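Local coordinates for choline binding protein PCPA (Streptococcus pneumoniae, PDB 4CP6) that is a pneumococcal vaccine antigen with a leucine-rich repeat region and probably attaches to choline on the cell surface, at residues Lys105-Lys110 / Ser126-Ile131; Leu271-Leu276 / Leu294-Leu299; Ile283-Phe288 / Ile306-Phe311; Leu315-Leu320 / Pro338-Leu343. All coordinates share one frame; numbering follows the deposited sequence. Where two conformers were deposited one is given.

Contact 1: Lys105-Lys110 / Ser126-Ile131; sequences KKIQKK and SQLEKI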
loop_
_atom_site.group_PDB
_atom_site.type_symbol
_atom_site.label_atom_id
_atom_site.label_comp_id
_atom_site.label_asym_id
_atom_site.label_seq_id
_atom_site.Cartn_x
_atom_site.Cartn_y
_atom_site.Cartn_z
ATOM N N LYS A 105 21.929 -8.237 -13.388
ATOM C CA LYS A 105 22.123 -7.223 -12.358
ATOM C C LYS A 105 20.881 -6.343 -12.160
ATOM O O LYS A 105 20.750 -5.722 -11.113
ATOM C CB LYS A 105 23.325 -6.339 -12.706
ATOM C CG LYS A 105 23.804 -5.537 -11.488
ATOM C CD LYS A 105 25.195 -4.962 -11.695
ATOM C CE LYS A 105 25.600 -4.086 -10.533
ATOM N NZ LYS A 105 27.060 -3.789 -10.534
ATOM N N LYS A 106 20.012 -6.226 -13.169
ATOM C CA LYS A 106 18.836 -5.376 -13.060
ATOM C C LYS A 106 17.678 -6.004 -13.770
ATOM O O LYS A 106 17.847 -6.543 -14.867
ATOM C CB LYS A 106 19.129 -4.000 -13.676
ATOM C CG LYS A 106 17.981 -3.004 -13.537
ATOM C CD LYS A 106 18.437 -1.558 -13.536
ATOM C CE LYS A 106 18.879 -1.077 -14.891
ATOM N NZ LYS A 106 19.051 0.405 -14.935
ATOM N N ILE A 107 16.500 -5.908 -13.187
ATOM C CA ILE A 107 15.223 -6.252 -13.807
ATOM C C ILE A 107 14.551 -4.905 -14.030
ATOM O O ILE A 107 14.245 -4.185 -13.067
ATOM C CB ILE A 107 14.365 -7.216 -12.972
ATOM C CG1 ILE A 107 15.056 -8.606 -12.893
ATOM C CG2 ILE A 107 12.961 -7.322 -13.626
ATOM C CD1 ILE A 107 14.473 -9.564 -11.796
ATOM N N GLN A 108 14.419 -4.501 -15.282
ATOM C CA GLN A 108 13.807 -3.228 -15.646
ATOM C C GLN A 108 12.309 -3.208 -15.326
ATOM O O GLN A 108 11.696 -4.246 -15.039
ATOM C CB GLN A 108 14.034 -2.940 -17.135
ATOM C CG GLN A 108 15.504 -2.653 -17.451
ATOM C CD GLN A 108 15.797 -2.544 -18.927
ATOM O OE1 GLN A 108 16.965 -2.718 -19.380
ATOM N NE2 GLN A 108 14.771 -2.273 -19.708
ATOM N N LYS A 109 11.707 -2.011 -15.409
ATOM C CA LYS A 109 10.284 -1.863 -15.087
ATOM C C LYS A 109 9.438 -2.824 -15.901
ATOM O O LYS A 109 9.685 -3.005 -17.103
ATOM C CB LYS A 109 9.778 -0.420 -15.293
ATOM C CG LYS A 109 10.047 0.164 -16.657
ATOM C CD LYS A 109 9.654 1.639 -16.704
ATOM C CE LYS A 109 9.743 2.120 -18.128
ATOM N NZ LYS A 109 9.081 3.440 -18.309
ATOM N N LYS A 110 8.479 -3.487 -15.251
ATOM C CA LYS A 110 7.575 -4.418 -15.939
ATOM C C LYS A 110 8.315 -5.552 -16.649
ATOM O O LYS A 110 7.756 -6.160 -17.575
ATOM C CB LYS A 110 6.650 -3.640 -16.901
ATOM C CG LYS A 110 5.654 -2.788 -16.110
ATOM C CD LYS A 110 4.586 -2.169 -16.948
ATOM C CE LYS A 110 3.555 -1.604 -15.999
ATOM N NZ LYS A 110 2.361 -1.110 -16.755
ATOM N N SER A 126 23.829 -14.856 -7.415
ATOM C CA SER A 126 23.129 -13.781 -8.128
ATOM C C SER A 126 23.806 -12.422 -7.952
ATOM O O SER A 126 24.272 -12.053 -6.856
ATOM C CB SER A 126 21.677 -13.694 -7.664
ATOM O OG SER A 126 21.040 -12.590 -8.292
ATOM N N GLN A 127 23.827 -11.652 -9.017
ATOM C CA GLN A 127 24.338 -10.302 -9.028
ATOM C C GLN A 127 23.185 -9.283 -9.054
ATOM O O GLN A 127 23.442 -8.097 -9.220
ATOM C CB GLN A 127 25.238 -10.099 -10.248
ATOM C CG GLN A 127 26.447 -11.045 -10.218
ATOM C CD GLN A 127 27.175 -11.022 -11.527
ATOM O OE1 GLN A 127 27.502 -12.068 -12.107
ATOM N NE2 GLN A 127 27.455 -9.840 -12.018
ATOM N N LEU A 128 21.940 -9.751 -8.877
ATOM C CA LEU A 128 20.761 -8.884 -8.973
ATOM C C LEU A 128 20.822 -7.761 -7.932
ATOM O O LEU A 128 20.784 -8.059 -6.737
ATOM C CB LEU A 128 19.471 -9.685 -8.838
ATOM C CG LEU A 128 18.194 -8.846 -8.951
ATOM C CD1 LEU A 128 18.006 -8.294 -10.386
ATOM C CD2 LEU A 128 17.011 -9.634 -8.509
ATOM N N GLU A 129 20.881 -6.509 -8.370
ATOM C CA GLU A 129 20.970 -5.364 -7.463
ATOM C C GLU A 129 19.653 -4.587 -7.382
ATOM O O GLU A 129 19.354 -4.028 -6.307
ATOM C CB GLU A 129 22.103 -4.444 -7.947
ATOM C CG GLU A 129 22.346 -3.197 -7.110
ATOM C CD GLU A 129 23.444 -2.315 -7.664
ATOM O OE1 GLU A 129 24.627 -2.716 -7.573
ATOM O OE2 GLU A 129 23.120 -1.244 -8.224
ATOM N N LYS A 130 18.912 -4.496 -8.507
ATOM C CA LYS A 130 17.702 -3.672 -8.535
ATOM C C LYS A 130 16.570 -4.400 -9.248
ATOM O O LYS A 130 16.788 -4.952 -10.328
ATOM C CB LYS A 130 17.956 -2.349 -9.324
ATOM C CG LYS A 130 19.006 -1.396 -8.739
ATOM C CD LYS A 130 19.129 -0.110 -9.602
ATOM C CE LYS A 130 20.142 0.862 -9.024
ATOM N NZ LYS A 130 20.229 2.112 -9.854
ATOM N N ILE A 131 15.376 -4.375 -8.651
ATOM C CA ILE A 131 14.137 -4.809 -9.269
ATOM C C ILE A 131 13.381 -3.485 -9.426
ATOM O O ILE A 131 12.998 -2.869 -8.419
ATOM C CB ILE A 131 13.351 -5.817 -8.391
ATOM C CG1 ILE A 131 14.104 -7.143 -8.264
ATOM C CG2 ILE A 131 11.934 -6.044 -8.979
ATOM C CD1 ILE A 131 13.459 -8.106 -7.226
HETATM O O HOH W 1 20.442 1.405 -12.696
#

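Contact 2: Leu271-Leu276 / Leu294-Leu299; sequences LKKLEL and LEEISL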
loop_
_atom_site.group_PDB
_atom_site.type_symbol
_atom_site.label_atom_id
_atom_site.label_comp_id
_atom_site.label_asym_id
_atom_site.label_seq_id
_atom_site.Cartn_x
_atom_site.Cartn_y
_atom_site.Cartn_z
ATOM N N LEU A 271 -9.847 -6.178 14.638
ATOM C CA LEU A 271 -9.828 -5.222 15.727
ATOM C C LEU A 271 -11.198 -4.589 16.002
ATOM O O LEU A 271 -11.799 -4.028 15.091
ATOM C CB LEU A 271 -8.780 -4.142 15.373
ATOM C CG LEU A 271 -8.426 -3.144 16.439
ATOM C CD1 LEU A 271 -7.834 -3.831 17.689
ATOM C CD2 LEU A 271 -7.422 -2.132 15.916
ATOM N N LYS A 272 -11.647 -4.609 17.272
ATOM C CA LYS A 272 -12.917 -4.014 17.668
ATOM C C LYS A 272 -12.749 -2.762 18.482
ATOM O O LYS A 272 -13.603 -1.883 18.403
ATOM C CB LYS A 272 -13.751 -5.020 18.509
ATOM C CG LYS A 272 -14.148 -6.280 17.750
ATOM C CD LYS A 272 -15.004 -7.231 18.633
ATOM C CE LYS A 272 -15.588 -8.318 17.757
ATOM N NZ LYS A 272 -16.486 -9.249 18.512
ATOM N N LYS A 273 -11.687 -2.652 19.300
ATOM C CA LYS A 273 -11.497 -1.498 20.160
ATOM C C LYS A 273 -10.070 -0.993 20.008
ATOM O O LYS A 273 -9.124 -1.767 20.185
ATOM C CB LYS A 273 -11.801 -1.891 21.622
ATOM C CG LYS A 273 -11.579 -0.769 22.636
ATOM C CD LYS A 273 -12.016 -1.189 24.035
ATOM C CE LYS A 273 -11.650 -0.126 25.045
ATOM N NZ LYS A 273 -11.957 -0.551 26.432
ATOM N N LEU A 274 -9.927 0.281 19.674
ATOM C CA LEU A 274 -8.610 0.877 19.481
ATOM C C LEU A 274 -8.486 2.085 20.365
ATOM O O LEU A 274 -9.337 2.993 20.322
ATOM C CB LEU A 274 -8.434 1.250 18.014
ATOM C CG LEU A 274 -7.150 1.980 17.635
ATOM C CD1 LEU A 274 -5.886 1.138 17.991
ATOM C CD2 LEU A 274 -7.150 2.266 16.157
ATOM N N GLU A 275 -7.457 2.092 21.217
ATOM C CA GLU A 275 -7.211 3.251 22.055
ATOM C C GLU A 275 -5.966 3.945 21.580
ATOM O O GLU A 275 -4.901 3.318 21.594
ATOM C CB GLU A 275 -7.094 2.887 23.535
ATOM C CG GLU A 275 -8.454 2.600 24.135
ATOM C CD GLU A 275 -8.348 2.242 25.594
ATOM O OE1 GLU A 275 -7.963 1.087 25.882
ATOM O OE2 GLU A 275 -8.516 3.151 26.437
ATOM N N LEU A 276 -6.096 5.180 21.090
ATOM C CA LEU A 276 -4.935 5.964 20.667
ATOM C C LEU A 276 -4.391 6.693 21.868
ATOM O O LEU A 276 -5.099 6.921 22.871
ATOM C CB LEU A 276 -5.251 6.904 19.509
ATOM C CG LEU A 276 -5.836 6.208 18.274
ATOM C CD1 LEU A 276 -6.116 7.194 17.181
ATOM C CD2 LEU A 276 -4.907 5.137 17.729
ATOM N N LEU A 294 -14.049 -2.564 13.634
ATOM C CA LEU A 294 -13.796 -1.495 14.594
ATOM C C LEU A 294 -15.105 -0.935 15.126
ATOM O O LEU A 294 -15.917 -0.465 14.333
ATOM C CB LEU A 294 -12.951 -0.388 13.945
ATOM C CG LEU A 294 -12.474 0.715 14.869
ATOM C CD1 LEU A 294 -11.424 0.186 15.886
ATOM C CD2 LEU A 294 -11.899 1.878 14.053
ATOM N N GLU A 295 -15.325 -1.024 16.437
ATOM C CA GLU A 295 -16.566 -0.560 17.066
ATOM C C GLU A 295 -16.352 0.738 17.795
ATOM O O GLU A 295 -17.257 1.571 17.891
ATOM C CB GLU A 295 -17.070 -1.608 18.071
ATOM C CG GLU A 295 -17.553 -2.885 17.403
ATOM C CD GLU A 295 -17.975 -3.998 18.343
ATOM O OE1 GLU A 295 -17.886 -3.796 19.576
ATOM O OE2 GLU A 295 -18.320 -5.095 17.844
ATOM N N GLU A 296 -15.157 0.878 18.391
ATOM C CA GLU A 296 -14.835 2.033 19.193
ATOM C C GLU A 296 -13.401 2.452 19.007
ATOM O O GLU A 296 -12.517 1.622 18.893
ATOM C CB GLU A 296 -15.146 1.812 20.686
ATOM C CG GLU A 296 -14.794 0.463 21.251
ATOM C CD GLU A 296 -15.312 0.263 22.664
ATOM O OE1 GLU A 296 -15.026 1.116 23.536
ATOM O OE2 GLU A 296 -15.989 -0.762 22.900
ATOM N N ILE A 297 -13.200 3.761 18.940
ATOM C CA ILE A 297 -11.877 4.345 18.813
ATOM C C ILE A 297 -11.751 5.520 19.740
ATOM O O ILE A 297 -12.643 6.373 19.757
ATOM C CB ILE A 297 -11.541 4.684 17.352
ATOM C CG1 ILE A 297 -10.061 5.150 17.241
ATOM C CG2 ILE A 297 -12.517 5.735 16.775
ATOM C CD1 ILE A 297 -9.625 5.300 15.896
ATOM N N SER A 298 -10.673 5.581 20.539
ATOM C CA SER A 298 -10.465 6.716 21.424
ATOM C C SER A 298 -9.477 7.668 20.736
ATOM O O SER A 298 -8.355 7.241 20.407
ATOM C CB SER A 298 -9.915 6.256 22.771
ATOM O OG SER A 298 -9.680 7.375 23.603
ATOM N N LEU A 299 -9.880 8.919 20.502
ATOM C CA LEU A 299 -9.046 9.922 19.838
ATOM C C LEU A 299 -8.543 10.902 20.881
ATOM O O LEU A 299 -9.326 11.401 21.691
ATOM C CB LEU A 299 -9.868 10.670 18.786
ATOM C CG LEU A 299 -10.487 9.775 17.682
ATOM C CD1 LEU A 299 -11.361 10.621 16.753
ATOM C CD2 LEU A 299 -9.401 9.041 16.890
HETATM O O HOH W 2 -18.968 -7.504 18.886
HETATM O O HOH W 3 -7.398 8.778 23.288
#

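Contact 3: Ile283-Phe288 / Ile306-Phe311; sequences IGTFAF and IERLAF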
loop_
_atom_site.group_PDB
_atom_site.type_symbol
_atom_site.label_atom_id
_atom_site.label_comp_id
_atom_site.label_asym_id
_atom_site.label_seq_id
_atom_site.Cartn_x
_atom_site.Cartn_y
_atom_site.Cartn_z
ATOM N N ILE A 283 -3.416 11.293 11.953
ATOM C CA ILE A 283 -3.958 10.046 11.425
ATOM C C ILE A 283 -3.912 10.168 9.897
ATOM O O ILE A 283 -4.574 11.049 9.319
ATOM C CB ILE A 283 -5.394 9.797 11.927
ATOM C CG1 ILE A 283 -5.370 9.603 13.452
ATOM C CG2 ILE A 283 -6.042 8.620 11.199
ATOM C CD1 ILE A 283 -6.752 9.569 14.096
ATOM N N GLY A 284 -3.117 9.301 9.264
ATOM C CA GLY A 284 -2.890 9.323 7.819
ATOM C C GLY A 284 -4.095 8.982 6.972
ATOM O O GLY A 284 -5.058 8.365 7.441
ATOM N N THR A 285 -3.990 9.277 5.673
ATOM C CA THR A 285 -5.081 9.014 4.738
ATOM C C THR A 285 -5.411 7.507 4.698
ATOM O O THR A 285 -4.514 6.657 4.733
ATOM C CB THR A 285 -4.787 9.668 3.368
ATOM O OG1 THR A 285 -5.949 9.592 2.546
ATOM C CG2 THR A 285 -3.648 8.983 2.632
ATOM N N PHE A 286 -6.719 7.162 4.620
ATOM C CA PHE A 286 -7.190 5.780 4.601
ATOM C C PHE A 286 -6.721 4.978 5.812
ATOM O O PHE A 286 -6.711 3.736 5.747
ATOM C CB PHE A 286 -6.780 5.082 3.297
ATOM C CG PHE A 286 -7.469 5.559 2.041
ATOM C CD1 PHE A 286 -7.037 6.708 1.392
ATOM C CD2 PHE A 286 -8.513 4.829 1.485
ATOM C CE1 PHE A 286 -7.662 7.140 0.222
ATOM C CE2 PHE A 286 -9.144 5.267 0.319
ATOM C CZ PHE A 286 -8.717 6.420 -0.294
ATOM N N ALA A 287 -6.338 5.642 6.935
ATOM C CA ALA A 287 -5.790 4.848 8.032
ATOM C C ALA A 287 -6.700 3.706 8.458
ATOM O O ALA A 287 -6.187 2.612 8.706
ATOM C CB ALA A 287 -5.472 5.723 9.229
ATOM N N PHE A 288 -8.022 3.943 8.583
ATOM C CA PHE A 288 -8.942 2.897 9.035
ATOM C C PHE A 288 -9.860 2.457 7.929
ATOM O O PHE A 288 -10.908 1.846 8.210
ATOM C CB PHE A 288 -9.729 3.327 10.291
ATOM C CG PHE A 288 -8.895 4.005 11.345
ATOM C CD1 PHE A 288 -7.904 3.305 12.025
ATOM C CD2 PHE A 288 -9.084 5.347 11.643
ATOM C CE1 PHE A 288 -7.113 3.949 12.982
ATOM C CE2 PHE A 288 -8.293 5.986 12.604
ATOM C CZ PHE A 288 -7.294 5.279 13.233
ATOM N N ILE A 306 -6.527 14.828 10.732
ATOM C CA ILE A 306 -7.165 13.585 10.323
ATOM C C ILE A 306 -7.309 13.689 8.814
ATOM O O ILE A 306 -8.075 14.516 8.323
ATOM C CB ILE A 306 -8.512 13.304 11.000
ATOM C CG1 ILE A 306 -8.434 13.488 12.509
ATOM C CG2 ILE A 306 -8.985 11.886 10.639
ATOM C CD1 ILE A 306 -9.823 13.331 13.186
ATOM N N GLU A 307 -6.556 12.872 8.059
ATOM C CA GLU A 307 -6.508 12.973 6.614
ATOM C C GLU A 307 -7.661 12.306 5.890
ATOM O O GLU A 307 -8.509 11.625 6.489
ATOM C CB GLU A 307 -5.155 12.444 6.098
ATOM C CG GLU A 307 -3.948 13.216 6.599
ATOM C CD GLU A 307 -2.645 12.838 5.913
ATOM O OE1 GLU A 307 -2.477 11.682 5.443
ATOM O OE2 GLU A 307 -1.768 13.727 5.864
ATOM N N ARG A 308 -7.668 12.496 4.574
ATOM C CA ARG A 308 -8.694 12.006 3.678
ATOM C C ARG A 308 -9.061 10.545 3.884
ATOM O O ARG A 308 -8.187 9.681 3.937
ATOM C CB ARG A 308 -8.242 12.253 2.222
ATOM C CG ARG A 308 -9.100 11.590 1.140
ATOM C CD ARG A 308 -8.782 12.146 -0.251
ATOM N NE ARG A 308 -9.634 11.513 -1.270
ATOM C CZ ARG A 308 -9.301 10.472 -2.024
ATOM N NH1 ARG A 308 -8.112 9.898 -1.889
ATOM N NH2 ARG A 308 -10.155 10.002 -2.931
ATOM N N LEU A 309 -10.345 10.271 4.009
ATOM C CA LEU A 309 -10.896 8.925 4.088
ATOM C C LEU A 309 -10.257 8.103 5.190
ATOM O O LEU A 309 -10.180 6.881 5.083
ATOM C CB LEU A 309 -10.886 8.213 2.716
ATOM C CG LEU A 309 -11.860 8.850 1.696
ATOM C CD1 LEU A 309 -11.482 8.475 0.259
ATOM C CD2 LEU A 309 -13.288 8.438 2.009
ATOM N N ALA A 310 -9.921 8.748 6.311
ATOM C CA ALA A 310 -9.374 7.981 7.439
ATOM C C ALA A 310 -10.459 7.038 8.013
ATOM O O ALA A 310 -10.148 5.924 8.423
ATOM C CB ALA A 310 -8.894 8.933 8.536
ATOM N N PHE A 311 -11.716 7.505 8.058
ATOM C CA PHE A 311 -12.867 6.741 8.525
ATOM C C PHE A 311 -13.717 6.474 7.301
ATOM O O PHE A 311 -14.460 7.350 6.853
ATOM C CB PHE A 311 -13.643 7.523 9.596
ATOM C CG PHE A 311 -12.818 7.737 10.841
ATOM C CD1 PHE A 311 -12.636 6.707 11.755
ATOM C CD2 PHE A 311 -12.246 8.964 11.105
ATOM C CE1 PHE A 311 -11.892 6.910 12.922
ATOM C CE2 PHE A 311 -11.481 9.159 12.268
ATOM C CZ PHE A 311 -11.333 8.134 13.168
HETATM O O HOH W 4 -5.830 10.222 -0.085
#

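Contact 4: Leu315-Leu320 / Pro338-Leu343; sequences LELKEL and PKLKSL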
loop_
_atom_site.group_PDB
_atom_site.type_symbol
_atom_site.label_atom_id
_atom_site.label_comp_id
_atom_site.label_asym_id
_atom_site.label_seq_id
_atom_site.Cartn_x
_atom_site.Cartn_y
_atom_site.Cartn_z
ATOM N N LEU A 315 -17.712 -0.603 8.985
ATOM C CA LEU A 315 -19.045 -1.218 9.044
ATOM C C LEU A 315 -19.629 -1.357 10.444
ATOM O O LEU A 315 -20.867 -1.419 10.565
ATOM C CB LEU A 315 -19.036 -2.572 8.341
ATOM C CG LEU A 315 -18.583 -2.611 6.881
ATOM C CD1 LEU A 315 -18.736 -4.031 6.309
ATOM C CD2 LEU A 315 -19.360 -1.607 6.010
ATOM N N GLU A 316 -18.779 -1.382 11.490
ATOM C CA GLU A 316 -19.253 -1.553 12.855
ATOM C C GLU A 316 -19.010 -0.386 13.782
ATOM O O GLU A 316 -19.300 -0.473 14.977
ATOM C CB GLU A 316 -18.651 -2.828 13.473
ATOM C CG GLU A 316 -19.090 -4.108 12.792
ATOM C CD GLU A 316 -20.539 -4.530 12.946
ATOM O OE1 GLU A 316 -21.197 -4.131 13.930
ATOM O OE2 GLU A 316 -21.000 -5.293 12.072
ATOM N N LEU A 317 -18.439 0.736 13.266
ATOM C CA LEU A 317 -18.114 1.846 14.160
ATOM C C LEU A 317 -19.354 2.477 14.737
ATOM O O LEU A 317 -20.202 2.941 13.976
ATOM C CB LEU A 317 -17.237 2.844 13.399
ATOM C CG LEU A 317 -16.739 4.063 14.148
ATOM C CD1 LEU A 317 -15.841 3.679 15.285
ATOM C CD2 LEU A 317 -16.037 4.995 13.176
ATOM N N LYS A 318 -19.471 2.530 16.071
ATOM C CA LYS A 318 -20.722 2.973 16.693
ATOM C C LYS A 318 -20.824 4.444 17.005
ATOM O O LYS A 318 -21.938 4.973 17.057
ATOM C CB LYS A 318 -20.972 2.183 17.994
ATOM C CG LYS A 318 -20.979 0.662 17.809
ATOM C CD LYS A 318 -21.101 -0.063 19.168
ATOM C CE LYS A 318 -21.187 -1.565 18.998
ATOM N NZ LYS A 318 -21.497 -2.261 20.274
ATOM N N GLU A 319 -19.688 5.104 17.249
ATOM C CA GLU A 319 -19.670 6.506 17.657
ATOM C C GLU A 319 -18.326 7.060 17.316
ATOM O O GLU A 319 -17.356 6.297 17.203
ATOM C CB GLU A 319 -19.871 6.588 19.198
ATOM C CG GLU A 319 -19.937 7.989 19.782
ATOM C CD GLU A 319 -20.193 8.090 21.273
ATOM O OE1 GLU A 319 -20.231 7.037 21.949
ATOM O OE2 GLU A 319 -20.351 9.231 21.767
ATOM N N LEU A 320 -18.253 8.393 17.165
ATOM C CA LEU A 320 -16.984 9.072 16.975
ATOM C C LEU A 320 -17.027 10.337 17.767
ATOM O O LEU A 320 -17.981 11.119 17.629
ATOM C CB LEU A 320 -16.705 9.427 15.507
ATOM C CG LEU A 320 -15.923 8.451 14.680
ATOM C CD1 LEU A 320 -15.929 8.854 13.212
ATOM C CD2 LEU A 320 -14.484 8.310 15.210
ATOM N N PRO A 338 -22.043 2.850 8.373
ATOM C CA PRO A 338 -23.462 2.471 8.479
ATOM C C PRO A 338 -24.017 2.177 9.860
ATOM O O PRO A 338 -25.259 2.111 9.995
ATOM C CB PRO A 338 -23.573 1.256 7.586
ATOM C CG PRO A 338 -22.169 0.661 7.533
ATOM C CD PRO A 338 -21.278 1.888 7.548
ATOM N N LYS A 339 -23.146 1.997 10.876
ATOM C CA LYS A 339 -23.594 1.739 12.236
ATOM C C LYS A 339 -23.258 2.889 13.161
ATOM O O LYS A 339 -23.490 2.807 14.369
ATOM C CB LYS A 339 -23.031 0.412 12.762
ATOM C CG LYS A 339 -23.699 -0.796 12.092
ATOM C CD LYS A 339 -23.380 -2.079 12.818
ATOM C CE LYS A 339 -24.284 -3.222 12.418
ATOM N NZ LYS A 339 -23.965 -4.459 13.207
ATOM N N LEU A 340 -22.744 4.015 12.585
ATOM C CA LEU A 340 -22.423 5.185 13.385
ATOM C C LEU A 340 -23.717 5.786 13.922
ATOM O O LEU A 340 -24.553 6.217 13.117
ATOM C CB LEU A 340 -21.671 6.227 12.528
ATOM C CG LEU A 340 -21.088 7.409 13.288
ATOM C CD1 LEU A 340 -19.835 7.007 14.044
ATOM C CD2 LEU A 340 -20.727 8.565 12.351
ATOM N N LYS A 341 -23.905 5.806 15.243
ATOM C CA LYS A 341 -25.112 6.346 15.855
ATOM C C LYS A 341 -24.964 7.801 16.254
ATOM O O LYS A 341 -25.936 8.567 16.252
ATOM C CB LYS A 341 -25.442 5.500 17.109
ATOM C CG LYS A 341 -25.830 4.063 16.804
ATOM C CD LYS A 341 -26.188 3.274 18.079
ATOM C CE LYS A 341 -24.967 2.724 18.788
ATOM N NZ LYS A 341 -25.310 1.594 19.695
ATOM N N SER A 342 -23.735 8.208 16.591
ATOM C CA SER A 342 -23.517 9.538 17.090
ATOM C C SER A 342 -22.158 10.061 16.684
ATOM O O SER A 342 -21.187 9.293 16.679
ATOM C CB SER A 342 -23.586 9.500 18.620
ATOM O OG SER A 342 -23.469 10.787 19.200
ATOM N N LEU A 343 -22.085 11.370 16.435
ATOM C CA LEU A 343 -20.835 12.073 16.162
ATOM C C LEU A 343 -20.768 13.287 17.082
ATOM O O LEU A 343 -21.755 14.042 17.170
ATOM C CB LEU A 343 -20.759 12.502 14.674
ATOM C CG LEU A 343 -19.629 13.473 14.358
ATOM C CD1 LEU A 343 -18.279 12.738 14.398
ATOM C CD2 LEU A 343 -19.823 14.111 12.976
HETATM O O HOH W 5 -22.903 -5.185 10.198
HETATM O O HOH W 6 -20.757 11.023 19.753
#

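Contact 1: Lys105-Lys110 / Ser126-Ile131
Two neighbouring coils of the leucine-rich repeat solenoid meet here, through the short parallel pairing of strands 106-107 and 130-131. The pairing is seen in separations of 5.0 Å between K106 CA and K130 CA and 4.9 Å between I107 CA and I131 CA. K105 O accepts a nearly straight bond from E129 N (2.9 Å, 170° at the hydrogen); the donor stands above the carbonyl plane, and a weak second bond comes from K130 N. One step on, I107 N reaches K130 O at 3.0 Å. K105 and E129 run alongside each other, both extended, with CG anti to the backbone N (chi1 -164° in K105). K105 CE therefore lies 3.4 Å from E129 OE1, while K105 NZ and that oxygen form a long salt bridge of 4.0 Å. The amines of K106 and K130, on one strand face, share a water, which accepts from both and probably eases the like charges. On the other face, I107 CG1 packs on L128 CD1 at 3.9 Å, and I107 CD1 approaches I131 CG1. S126 OG takes the N-H of L128 in an ST turn. Parallel strand pairing between successive coils, with aliphatic side chains packed inside, is typical of leucine-rich repeats.

Contact 2: Leu271-Leu276 / Leu294-Leu299
Strands 273-275 and 296-298 join K273 to E296, L274 to I297 and E275 to S298, with axes 4.8 Å apart and only 3° from parallel. The backbone bonds come first. K272 O is gripped by two donors, E295 N at 2.8 Å and E296 N at 3.2 Å; L274 then donates its N-H to E296 O and receives S298 N on its own carbonyl, and L276 N closes the series on S298 O. Such in-register pairing of successive coils builds the parallel sheet of a leucine-rich repeat solenoid, which strand 250-252 continues beyond K273 and E275. Apolar contacts occupy the face bearing L274 and I297. These two side chains lie alongside each other, L274 CD2 being 3.9 Å from I297 CD1, while L294 CD1 touches L274 CB at 3.8 Å. At the strand ends L276 CD1 meets L299 CD2, also at 3.8 Å, the two leucines pointing the same way. K273, E275, E296 and S298 make the other face polar. E296 holds CG between its backbone N and carbonyl carbon (chi1 41°), which swings the chain across K273, CG to CG at 3.7 Å; K273 NZ and E296 OE1 remain 4.5 Å apart, beyond a salt bridge. Just before the strands, K272 and E295 run side by side, linked by a water accepting from K272 NZ and donating to E295 OE2. Another water donates to L276 O and hydrogen-bonds S298 OG.

Contact 3: Ile283-Phe288 / Ile306-Phe311
Two type II turns, G284 to A287 and E307 to A310, stack in successive coils, following a single parallel bridge of I283 with I306 and tied by the bonds E307 N to I283 O, F286 N to R308 O and F288 N to A310 O. R308 O also accepts from T285 OG1, at 2.6 Å and tilted from the carbonyl plane; a chi1 of -170°, with OG1 anti to the backbone N, directs the hydroxyl there. A water donates to that OG1 and accepts from R308 NH1. E307 OE1 takes a weak bond from T285 N (2.9 Å). L309 CB sits over one face of the F286 ring in a CH-pi contact, 4.0 Å from the centroid and 6° off the normal. R308 NH1 lies at the ring's edge, 3.5 Å from CE1. F288 and F311 run alongside each other, CD2 to CE1 3.5 Å, with their planes 35° apart. I283 CG2 touches A310 CB at 3.9 Å, both residues being buried. The chemistry implies that R308 O, with two donors, and the backbone bonds fix the turns, the E307 carboxylate adding little; F288 and F311 give buried apolar packing, whereas F286, partly exposed, combines leucine on one face with arginine at its edge.

Contact 4: Leu315-Leu320 / Pro338-Leu343
P338 opens the contact with CG 3.9 Å from L315 CD2, its ring crossing the leucine obliquely. K339 follows, its CG lying in front of the carbonyl oxygen of L315, 3.3 Å from that O. Its extended chain runs alongside E316 to a salt bridge, NZ to OE1 2.9 Å on the syn side and 20° out of the carboxylate plane, with a weaker bond to OE2. E316 is bent at chi2 (-69°), which turns its carboxylate back to the amine, and a water donates to OE2. L340 packs its CD1 against the backbone of E319, 3.6 Å from the carbonyl carbon, and near L320 CG. K341 N gives K318 O a 2.8 Å bond, straight at the hydrogen (172°) although the donor stands above the carbonyl plane. From here the two chains run parallel as adjacent coils of the leucine-rich repeat solenoid, L320 bridging L343, with F311 and M334 packing on L320. S342 O receives L320 N at 3.1 Å. Its hydroxyl OG shares a water with E319 OE2, to which the water donates, whereas S342 N is buried here without a partner. L343 CD1 comes to rest 3.8 Å from L320 CB, on the same face.

In the fold
From the N terminus, contact 1 comes first, closing a loop of 15 residues between 105-110 and 126-131 in the first repeat range. It stands apart, its centre 34 to 47 Å from those of the other three and across the centre of the chain. Contacts 2 and 3 each close a loop of 17 residues, and their segments alternate, so the two cross: L274 and I297 of contact 2 pack on F288, and L276 and L299 on I283. Contact 4, closing a further 17-residue loop, follows in series, joined to contact 2 by a probable bond from K318 N to E295 O and to contact 3 through F311 against L320. Contacts 2 to 4 thus join strands and turns of consecutive coils through shared apolar packing.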